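Local coordinates for protein 6-carboxyhexanoate--CoA ligase (Aquifex aeolicus, PDB 5TVA) that belongs to the BioW family of CoA ligases and binds coenzyme A and adenosine monophosphate, at residues R7-K12 and F43-V48; H16-E21 and L37-E42. One frame throughout, in Å; residues are numbered along the deposited sequence. Where two conformers were deposited one is given.

Both contacts involve a three-stranded antiparallel sheet, though in contact 2 only 16-21 is part of it; their centres lie about 19 and 16 Å, respectively, from that of the chain. Neither is deep core: each mixes buried and exposed residues. Contact 1 is strand against strand, held by backbone hydrogen bonds. Contact 2 lays 37-42 against strand 15-25 through van der Waals packing and a bridging water. Strand 3-12, half of contact 1, is also the sheet neighbour of strand 15-25: M8 N lies 2.9 Å from A20 O, a probable hydrogen bond. The diphosphate of coenzyme A meets R7 and R9 in contact 1; its adenine lies on H16 and its CDP methyl nears G19 in contact 2.

Contact 1. Residues R7-K12 and F43-V48; sequences RMRAQK and FDFMNV. With COA (coenzyme A), chain D.
R9 and N47 form a hydrogen-bonded pair where strand 3-12, the middle strand of a three-stranded antiparallel sheet, meets the outer strand 45-52. R9 N donates to N47 O at 3.0 Å, and N47 N to R9 O at 2.9 Å. Two residues further on, Q11 N bonds to F45 O, while Q11 O takes D44 N at 2.9 Å and F45 N only weakly. D44 and F45 both face Q11, a classic beta bulge where the chain enters strand 45-52.

The apolar contacts gather on the face of M8, A10, M46 and V48. M8 CG comes to 3.9 Å from M46 CG as the two thioether chains cross, and the small A10 lets its CB meet both M46 CB and F43 CB. L36 and L37 of helix 29-37 touch M8 and M46 respectively.

R9, Q11, F45 and N47 point to the other face, where coenzyme A lies. The R9 guanidinium is stacked on the N47 amide, the planes 24° apart; N47 CB sits over the guanidinium centre and C4B of coenzyme A over the opposite face. R9 gets there with CG between backbone N and carbonyl carbon (chi1 68°) and an extended chain beyond. Coenzyme A O4A accepts from R9 NH1 at 3.1 Å, and R7, salt-bridged to E51, brings its NH1 to 3.1 Å from O5A of coenzyme A. One water ties both strands to the coenzyme: it accepts from N47 ND2 at 3.0 Å and, with more acceptors in reach than protons, lies within bonding distance of R7 O and 2.7 Å from coenzyme A O4A.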
loop_
_atom_site.group_PDB
_atom_site.type_symbol
_atom_site.label_atom_id
_atom_site.label_comp_id
_atom_site.label_asym_id
_atom_site.label_seq_id
_atom_site.Cartn_x
_atom_site.Cartn_y
_atom_site.Cartn_z
ATOM N N ARG A 7 -3.261 -12.915 9.800
ATOM C CA ARG A 7 -2.320 -11.798 9.766
ATOM C C ARG A 7 -0.996 -12.209 10.379
ATOM O O ARG A 7 -0.966 -12.690 11.513
ATOM C CB ARG A 7 -2.852 -10.573 10.517
ATOM C CG ARG A 7 -3.964 -9.821 9.811
ATOM C CD ARG A 7 -4.511 -8.675 10.705
ATOM N NE ARG A 7 -5.468 -9.188 11.688
ATOM C CZ ARG A 7 -5.990 -8.491 12.710
ATOM N NH1 ARG A 7 -5.647 -7.222 12.924
ATOM N NH2 ARG A 7 -6.866 -9.072 13.528
ATOM N N MET A 8 0.096 -11.969 9.646
ATOM C CA MET A 8 1.444 -12.292 10.093
ATOM C C MET A 8 2.305 -11.040 10.063
ATOM O O MET A 8 2.242 -10.261 9.113
ATOM C CB MET A 8 2.059 -13.378 9.196
ATOM C CG MET A 8 3.514 -13.815 9.553
ATOM S SD MET A 8 4.852 -12.728 8.969
ATOM C CE MET A 8 4.670 -12.881 7.190
ATOM N N ARG A 9 3.103 -10.849 11.109
ATOM C CA ARG A 9 4.185 -9.873 11.120
ATOM C C ARG A 9 5.413 -10.535 11.726
ATOM O O ARG A 9 5.290 -11.433 12.568
ATOM C CB ARG A 9 3.818 -8.635 11.926
ATOM C CG ARG A 9 3.681 -8.918 13.417
ATOM C CD ARG A 9 3.184 -7.701 14.153
ATOM N NE ARG A 9 3.396 -7.803 15.593
ATOM C CZ ARG A 9 2.440 -8.136 16.454
ATOM N NH1 ARG A 9 1.212 -8.388 16.014
ATOM N NH2 ARG A 9 2.704 -8.218 17.746
ATOM N N ALA A 10 6.599 -10.106 11.286
ATOM C CA ALA A 10 7.853 -10.701 11.748
ATOM C C ALA A 10 8.911 -9.621 11.894
ATOM O O ALA A 10 8.970 -8.688 11.088
ATOM C CB ALA A 10 8.355 -11.797 10.800
ATOM N N GLN A 11 9.722 -9.739 12.944
ATOM C CA GLN A 11 10.779 -8.794 13.269
ATOM C C GLN A 11 12.131 -9.495 13.247
ATOM O O GLN A 11 12.230 -10.718 13.388
ATOM C CB GLN A 11 10.579 -8.149 14.658
ATOM C CG GLN A 11 9.506 -7.094 14.693
ATOM C CD GLN A 11 9.358 -6.458 16.056
ATOM O OE1 GLN A 11 9.665 -7.076 17.084
ATOM N NE2 GLN A 11 8.898 -5.205 16.077
ATOM N N LYS A 12 13.175 -8.693 13.080
ATOM C CA LYS A 12 14.548 -9.150 13.232
ATOM C C LYS A 12 15.346 -7.993 13.803
ATOM O O LYS A 12 15.353 -6.905 13.221
ATOM C CB LYS A 12 15.146 -9.622 11.909
ATOM C CG LYS A 12 16.166 -10.717 12.124
ATOM C CD LYS A 12 17.390 -10.578 11.223
ATOM C CE LYS A 12 18.531 -11.513 11.662
ATOM N NZ LYS A 12 19.887 -10.879 11.515
ATOM N N PHE A 43 14.141 -14.191 11.005
ATOM C CA PHE A 43 13.371 -13.412 11.963
ATOM C C PHE A 43 13.679 -13.951 13.345
ATOM O O PHE A 43 13.981 -15.132 13.499
ATOM C CB PHE A 43 11.863 -13.498 11.700
ATOM C CG PHE A 43 11.290 -14.894 11.847
ATOM C CD1 PHE A 43 11.286 -15.788 10.769
ATOM C CD2 PHE A 43 10.740 -15.304 13.056
ATOM C CE1 PHE A 43 10.742 -17.075 10.898
ATOM C CE2 PHE A 43 10.205 -16.591 13.199
ATOM C CZ PHE A 43 10.204 -17.479 12.120
ATOM N N ASP A 44 13.621 -13.079 14.345
ATOM C CA ASP A 44 13.723 -13.453 15.746
ATOM C C ASP A 44 12.372 -13.459 16.455
ATOM O O ASP A 44 12.278 -13.947 17.591
ATOM C CB ASP A 44 14.662 -12.489 16.484
ATOM C CG ASP A 44 15.960 -12.237 15.735
ATOM O OD1 ASP A 44 16.833 -13.130 15.728
ATOM O OD2 ASP A 44 16.124 -11.132 15.177
ATOM N N PHE A 45 11.338 -12.885 15.840
ATOM C CA PHE A 45 10.004 -12.854 16.429
ATOM C C PHE A 45 8.982 -12.850 15.305
ATOM O O PHE A 45 9.149 -12.131 14.319
ATOM C CB PHE A 45 9.780 -11.626 17.327
ATOM C CG PHE A 45 8.364 -11.491 17.833
ATOM C CD1 PHE A 45 7.916 -12.234 18.916
ATOM C CD2 PHE A 45 7.468 -10.625 17.212
ATOM C CE1 PHE A 45 6.602 -12.097 19.387
ATOM C CE2 PHE A 45 6.160 -10.484 17.677
ATOM C CZ PHE A 45 5.726 -11.227 18.755
ATOM N N MET A 46 7.936 -13.667 15.450
ATOM C CA MET A 46 6.821 -13.657 14.513
ATOM C C MET A 46 5.509 -13.793 15.271
ATOM O O MET A 46 5.399 -14.582 16.211
ATOM C CB MET A 46 6.932 -14.775 13.472
ATOM C CG MET A 46 5.736 -14.833 12.545
ATOM S SD MET A 46 5.712 -16.335 11.547
ATOM C CE MET A 46 7.057 -15.931 10.447
ATOM N N ASN A 47 4.516 -13.017 14.862
ATOM C CA ASN A 47 3.167 -13.146 15.392
ATOM C C ASN A 47 2.224 -13.499 14.258
ATOM O O ASN A 47 2.328 -12.938 13.160
ATOM C CB ASN A 47 2.691 -11.853 16.068
ATOM C CG ASN A 47 1.524 -12.092 17.016
ATOM O OD1 ASN A 47 1.729 -12.537 18.143
ATOM N ND2 ASN A 47 0.302 -11.799 16.571
ATOM N N VAL A 48 1.333 -14.450 14.514
ATOM C CA VAL A 48 0.262 -14.804 13.589
ATOM C C VAL A 48 -1.077 -14.685 14.323
ATOM O O VAL A 48 -1.243 -15.273 15.398
ATOM C CB VAL A 48 0.452 -16.230 13.047
ATOM C CG1 VAL A 48 -0.663 -16.583 12.072
ATOM C CG2 VAL A 48 1.875 -16.399 12.405
HETATM N N1A COA D . 5.341 -2.100 9.337
HETATM C C2A COA D . 5.966 -1.851 10.498
HETATM N N3A COA D . 5.498 -2.312 11.651
HETATM C C4A COA D . 4.356 -3.027 11.688
HETATM C C5A COA D . 3.674 -3.306 10.502
HETATM C C6A COA D . 4.228 -2.805 9.297
HETATM N N6A COA D . 3.508 -3.073 7.986
HETATM N N7A COA D . 2.596 -4.037 10.794
HETATM C C8A COA D . 2.576 -4.220 12.100
HETATM N N9A COA D . 3.648 -3.645 12.649
HETATM C C1B COA D . 3.800 -3.639 14.133
HETATM C C2B COA D . 4.671 -3.079 14.864
HETATM O O2B COA D . 5.018 -1.712 14.474
HETATM C C3B COA D . 3.571 -2.955 16.122
HETATM O O3B COA D . 2.600 -1.958 15.704
HETATM P P3B COA D . 2.365 -0.398 16.283
HETATM O O7A COA D . 0.882 -0.216 16.400
HETATM O O8A COA D . 3.024 -0.150 17.606
HETATM O O9A COA D . 2.880 0.626 15.306
HETATM C C4B COA D . 3.041 -4.141 16.219
HETATM O O4B COA D . 3.476 -4.921 14.934
HETATM C C5B COA D . 1.442 -4.181 16.331
HETATM O O5B COA D . 0.855 -4.014 15.085
HETATM P P1A COA D . -0.569 -4.743 14.592
HETATM O O1A COA D . -1.554 -3.656 14.141
HETATM O O2A COA D . -1.190 -5.615 15.657
HETATM O O3A COA D . -0.216 -5.646 13.261
HETATM P P2A COA D . -1.057 -6.985 12.679
HETATM O O4A COA D . -0.576 -8.184 13.507
HETATM O O5A COA D . -2.568 -6.846 12.922
HETATM O O6A COA D . -0.662 -7.157 11.046
HETATM C CBP COA D . -0.043 -6.422 8.647
HETATM C CCP COA D . -0.598 -6.033 10.110
HETATM C CDP COA D . 1.482 -6.695 8.726
HETATM C CEP COA D . -0.640 -7.783 8.226
HETATM C CAP COA D . -0.380 -5.251 7.569
HETATM O OAP COA D . 0.677 -4.393 7.356
HETATM C C9P COA D . -0.796 -5.735 6.151
HETATM O O9P COA D . -1.959 -5.908 5.855
HETATM N N8P COA D . 0.213 -5.981 5.125
HETATM C C7P COA D . -0.158 -6.473 3.758
HETATM C C6P COA D . 0.204 -5.486 2.658
HETATM C C5P COA D . 1.737 -5.178 2.517
HETATM O O5P COA D . 2.400 -4.913 3.447
HETATM N N4P COA D . 2.332 -5.210 1.157
HETATM C C3P COA D . 3.820 -4.944 0.990
HETATM C C2P COA D . 4.095 -4.663 -0.492
HETATM S S1P COA D . 2.938 -3.335 -0.944
HETATM O O HOH W 1 -0.010 -10.759 13.778
#

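Contact 2. Residues H16-E21 and L37-E42; sequences HVSGAE and LNRPKE. With COA (coenzyme A), chain D.
The R39 guanidinium has the A20 methyl over one face, S18 OG at its edge, and a water in its plane. That flat group arrives on an extended chain: CG is anti to the backbone N (chi1 -177°), and the methylenes run past strand 15-25 before NE. The second flat group, the H16 ring, belongs to the coenzyme A side of strand 15-25. Its one face has the S18 backbone N toward the rim; over the centre of the opposite face lies N1A of the adenine, 3.5 Å above the plane.

Between the segments the packing is mostly carbon. A20 CB meets R39 CD at 3.7 Å, and S18 OG rests beside the arginine chain, 3.6 Å from R39 CG. S18 CB also abuts P40 CB at 3.6 Å, and V17 CG2 reaches E42 O at 3.7 Å. V17 and S18 both face A10 on the neighbouring strand, a classic beta bulge. Having no side chain, G19 lets the CDP methyl of coenzyme A come to 3.8 Å from its CA.

The polar link is a water that accepts from G19 N at 3.1 Å and from R39 NE at 3.2 Å. R39 NH2 makes a salt bridge with D162 of helix 158-173, so the arginine's charge is probably balanced there, while strand 15-25 receives mainly its aliphatic stem and a water-mediated hold.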
loop_
_atom_site.group_PDB
_atom_site.type_symbol
_atom_site.label_atom_id
_atom_site.label_comp_id
_atom_site.label_asym_id
_atom_site.label_seq_id
_atom_site.Cartn_x
_atom_site.Cartn_y
_atom_site.Cartn_z
ATOM N N HIS A 16 11.130 -4.452 11.628
ATOM C CA HIS A 16 10.095 -5.148 10.869
ATOM C C HIS A 16 10.654 -5.636 9.529
ATOM O O HIS A 16 11.160 -4.845 8.730
ATOM C CB HIS A 16 8.906 -4.199 10.668
ATOM C CG HIS A 16 7.779 -4.774 9.857
ATOM N ND1 HIS A 16 6.701 -5.420 10.429
ATOM C CD2 HIS A 16 7.546 -4.770 8.521
ATOM C CE1 HIS A 16 5.862 -5.799 9.480
ATOM N NE2 HIS A 16 6.351 -5.418 8.313
ATOM N N VAL A 17 10.580 -6.938 9.273
ATOM C CA VAL A 17 11.148 -7.499 8.056
ATOM C C VAL A 17 10.115 -8.183 7.183
ATOM O O VAL A 17 10.431 -8.534 6.037
ATOM C CB VAL A 17 12.307 -8.476 8.365
ATOM C CG1 VAL A 17 13.397 -7.774 9.178
ATOM C CG2 VAL A 17 11.789 -9.722 9.104
ATOM N N SER A 18 8.892 -8.380 7.667
ATOM C CA SER A 18 7.916 -9.095 6.860
ATOM C C SER A 18 6.531 -8.907 7.460
ATOM O O SER A 18 6.382 -8.678 8.664
ATOM C CB SER A 18 8.261 -10.581 6.757
ATOM O OG SER A 18 7.398 -11.221 5.833
ATOM N N GLY A 19 5.522 -9.025 6.610
ATOM C CA GLY A 19 4.147 -8.863 7.046
ATOM C C GLY A 19 3.194 -9.113 5.896
ATOM O O GLY A 19 3.462 -8.698 4.765
ATOM N N ALA A 20 2.088 -9.797 6.161
ATOM C CA ALA A 20 1.185 -10.205 5.095
ATOM C C ALA A 20 -0.117 -10.641 5.743
ATOM O O ALA A 20 -0.145 -11.007 6.919
ATOM C CB ALA A 20 1.776 -11.355 4.251
ATOM N N GLU A 21 -1.181 -10.630 4.950
ATOM C CA GLU A 21 -2.492 -11.066 5.392
ATOM C C GLU A 21 -3.136 -11.908 4.303
ATOM O O GLU A 21 -2.979 -11.620 3.108
ATOM C CB GLU A 21 -3.396 -9.868 5.745
ATOM C CG GLU A 21 -4.824 -10.251 6.133
ATOM C CD GLU A 21 -5.584 -9.083 6.782
ATOM O OE1 GLU A 21 -5.008 -7.980 6.891
ATOM O OE2 GLU A 21 -6.742 -9.289 7.216
ATOM N N LEU A 37 3.971 -18.381 7.534
ATOM C CA LEU A 37 5.068 -18.832 8.383
ATOM C C LEU A 37 6.367 -18.953 7.585
ATOM O O LEU A 37 7.461 -18.670 8.099
ATOM C CB LEU A 37 4.703 -20.172 9.021
ATOM C CG LEU A 37 5.825 -20.808 9.840
ATOM C CD1 LEU A 37 6.196 -19.983 11.068
ATOM C CD2 LEU A 37 5.482 -22.265 10.193
ATOM N N ASN A 38 6.264 -19.338 6.324
ATOM C CA ASN A 38 7.442 -19.528 5.483
ATOM C C ASN A 38 7.901 -18.237 4.830
ATOM O O ASN A 38 8.942 -18.247 4.168
ATOM C CB ASN A 38 7.144 -20.570 4.393
ATOM C CG ASN A 38 8.413 -21.069 3.688
ATOM O OD1 ASN A 38 9.301 -21.615 4.323
ATOM N ND2 ASN A 38 8.504 -20.848 2.393
ATOM N N ARG A 39 7.153 -17.125 5.011
ATOM C CA ARG A 39 7.406 -15.927 4.205
ATOM C C ARG A 39 8.739 -15.252 4.509
ATOM O O ARG A 39 9.485 -14.962 3.561
ATOM C CB ARG A 39 6.240 -14.935 4.343
ATOM C CG ARG A 39 6.392 -13.665 3.454
ATOM C CD ARG A 39 5.145 -12.759 3.510
ATOM N NE ARG A 39 5.261 -11.524 2.722
ATOM C CZ ARG A 39 4.889 -11.424 1.444
ATOM N NH1 ARG A 39 4.412 -12.488 0.805
ATOM N NH2 ARG A 39 4.997 -10.269 0.795
ATOM N N PRO A 40 9.080 -14.904 5.745
ATOM C CA PRO A 40 10.381 -14.255 5.954
ATOM C C PRO A 40 11.535 -15.253 5.976
ATOM O O PRO A 40 11.398 -16.390 6.424
ATOM C CB PRO A 40 10.228 -13.562 7.312
ATOM C CG PRO A 40 9.189 -14.344 8.018
ATOM C CD PRO A 40 8.273 -14.945 6.983
ATOM N N LYS A 41 12.699 -14.787 5.513
ATOM C CA LYS A 41 13.901 -15.622 5.492
ATOM C C LYS A 41 14.489 -15.781 6.892
ATOM O O LYS A 41 14.715 -16.904 7.368
ATOM C CB LYS A 41 14.949 -15.025 4.532
ATOM C CG LYS A 41 14.545 -14.892 3.055
ATOM C CD LYS A 41 13.351 -15.874 2.750
ATOM C CE LYS A 41 13.637 -17.424 2.815
ATOM N NZ LYS A 41 12.394 -18.204 3.185
ATOM N N GLU A 42 14.760 -14.662 7.556
ATOM C CA GLU A 42 15.307 -14.628 8.907
ATOM C C GLU A 42 14.379 -13.777 9.758
ATOM O O GLU A 42 13.880 -12.762 9.281
ATOM C CB GLU A 42 16.735 -14.031 8.920
ATOM C CG GLU A 42 17.685 -14.562 10.003
ATOM C CD GLU A 42 17.552 -16.060 10.224
ATOM O OE1 GLU A 42 17.155 -16.461 11.352
ATOM O OE2 GLU A 42 17.857 -16.833 9.280
HETATM N N1A COA D . 5.341 -2.100 9.337
HETATM C C2A COA D . 5.966 -1.851 10.498
HETATM N N3A COA D . 5.498 -2.312 11.651
HETATM C C4A COA D . 4.356 -3.027 11.688
HETATM C C5A COA D . 3.674 -3.306 10.502
HETATM C C6A COA D . 4.228 -2.805 9.297
HETATM N N6A COA D . 3.508 -3.073 7.986
HETATM N N7A COA D . 2.596 -4.037 10.794
HETATM C C8A COA D . 2.576 -4.220 12.100
HETATM N N9A COA D . 3.648 -3.645 12.649
HETATM C C1B COA D . 3.800 -3.639 14.133
HETATM C C2B COA D . 4.671 -3.079 14.864
HETATM O O2B COA D . 5.018 -1.712 14.474
HETATM C C3B COA D . 3.571 -2.955 16.122
HETATM O O3B COA D . 2.600 -1.958 15.704
HETATM P P3B COA D . 2.365 -0.398 16.283
HETATM O O7A COA D . 0.882 -0.216 16.400
HETATM O O8A COA D . 3.024 -0.150 17.606
HETATM O O9A COA D . 2.880 0.626 15.306
HETATM C C4B COA D . 3.041 -4.141 16.219
HETATM O O4B COA D . 3.476 -4.921 14.934
HETATM C C5B COA D . 1.442 -4.181 16.331
HETATM O O5B COA D . 0.855 -4.014 15.085
HETATM P P1A COA D . -0.569 -4.743 14.592
HETATM O O1A COA D . -1.554 -3.656 14.141
HETATM O O2A COA D . -1.190 -5.615 15.657
HETATM O O3A COA D . -0.216 -5.646 13.261
HETATM P P2A COA D . -1.057 -6.985 12.679
HETATM O O4A COA D . -0.576 -8.184 13.507
HETATM O O5A COA D . -2.568 -6.846 12.922
HETATM O O6A COA D . -0.662 -7.157 11.046
HETATM C CBP COA D . -0.043 -6.422 8.647
HETATM C CCP COA D . -0.598 -6.033 10.110
HETATM C CDP COA D . 1.482 -6.695 8.726
HETATM C CEP COA D . -0.640 -7.783 8.226
HETATM C CAP COA D . -0.380 -5.251 7.569
HETATM O OAP COA D . 0.677 -4.393 7.356
HETATM C C9P COA D . -0.796 -5.735 6.151
HETATM O O9P COA D . -1.959 -5.908 5.855
HETATM N N8P COA D . 0.213 -5.981 5.125
HETATM C C7P COA D . -0.158 -6.473 3.758
HETATM C C6P COA D . 0.204 -5.486 2.658
HETATM C C5P COA D . 1.737 -5.178 2.517
HETATM O O5P COA D . 2.400 -4.913 3.447
HETATM N N4P COA D . 2.332 -5.210 1.157
HETATM C C3P COA D . 3.820 -4.944 0.990
HETATM C C2P COA D . 4.095 -4.663 -0.492
HETATM S S1P COA D . 2.938 -3.335 -0.944
HETATM O O HOH W 2 6.578 -8.748 3.692
#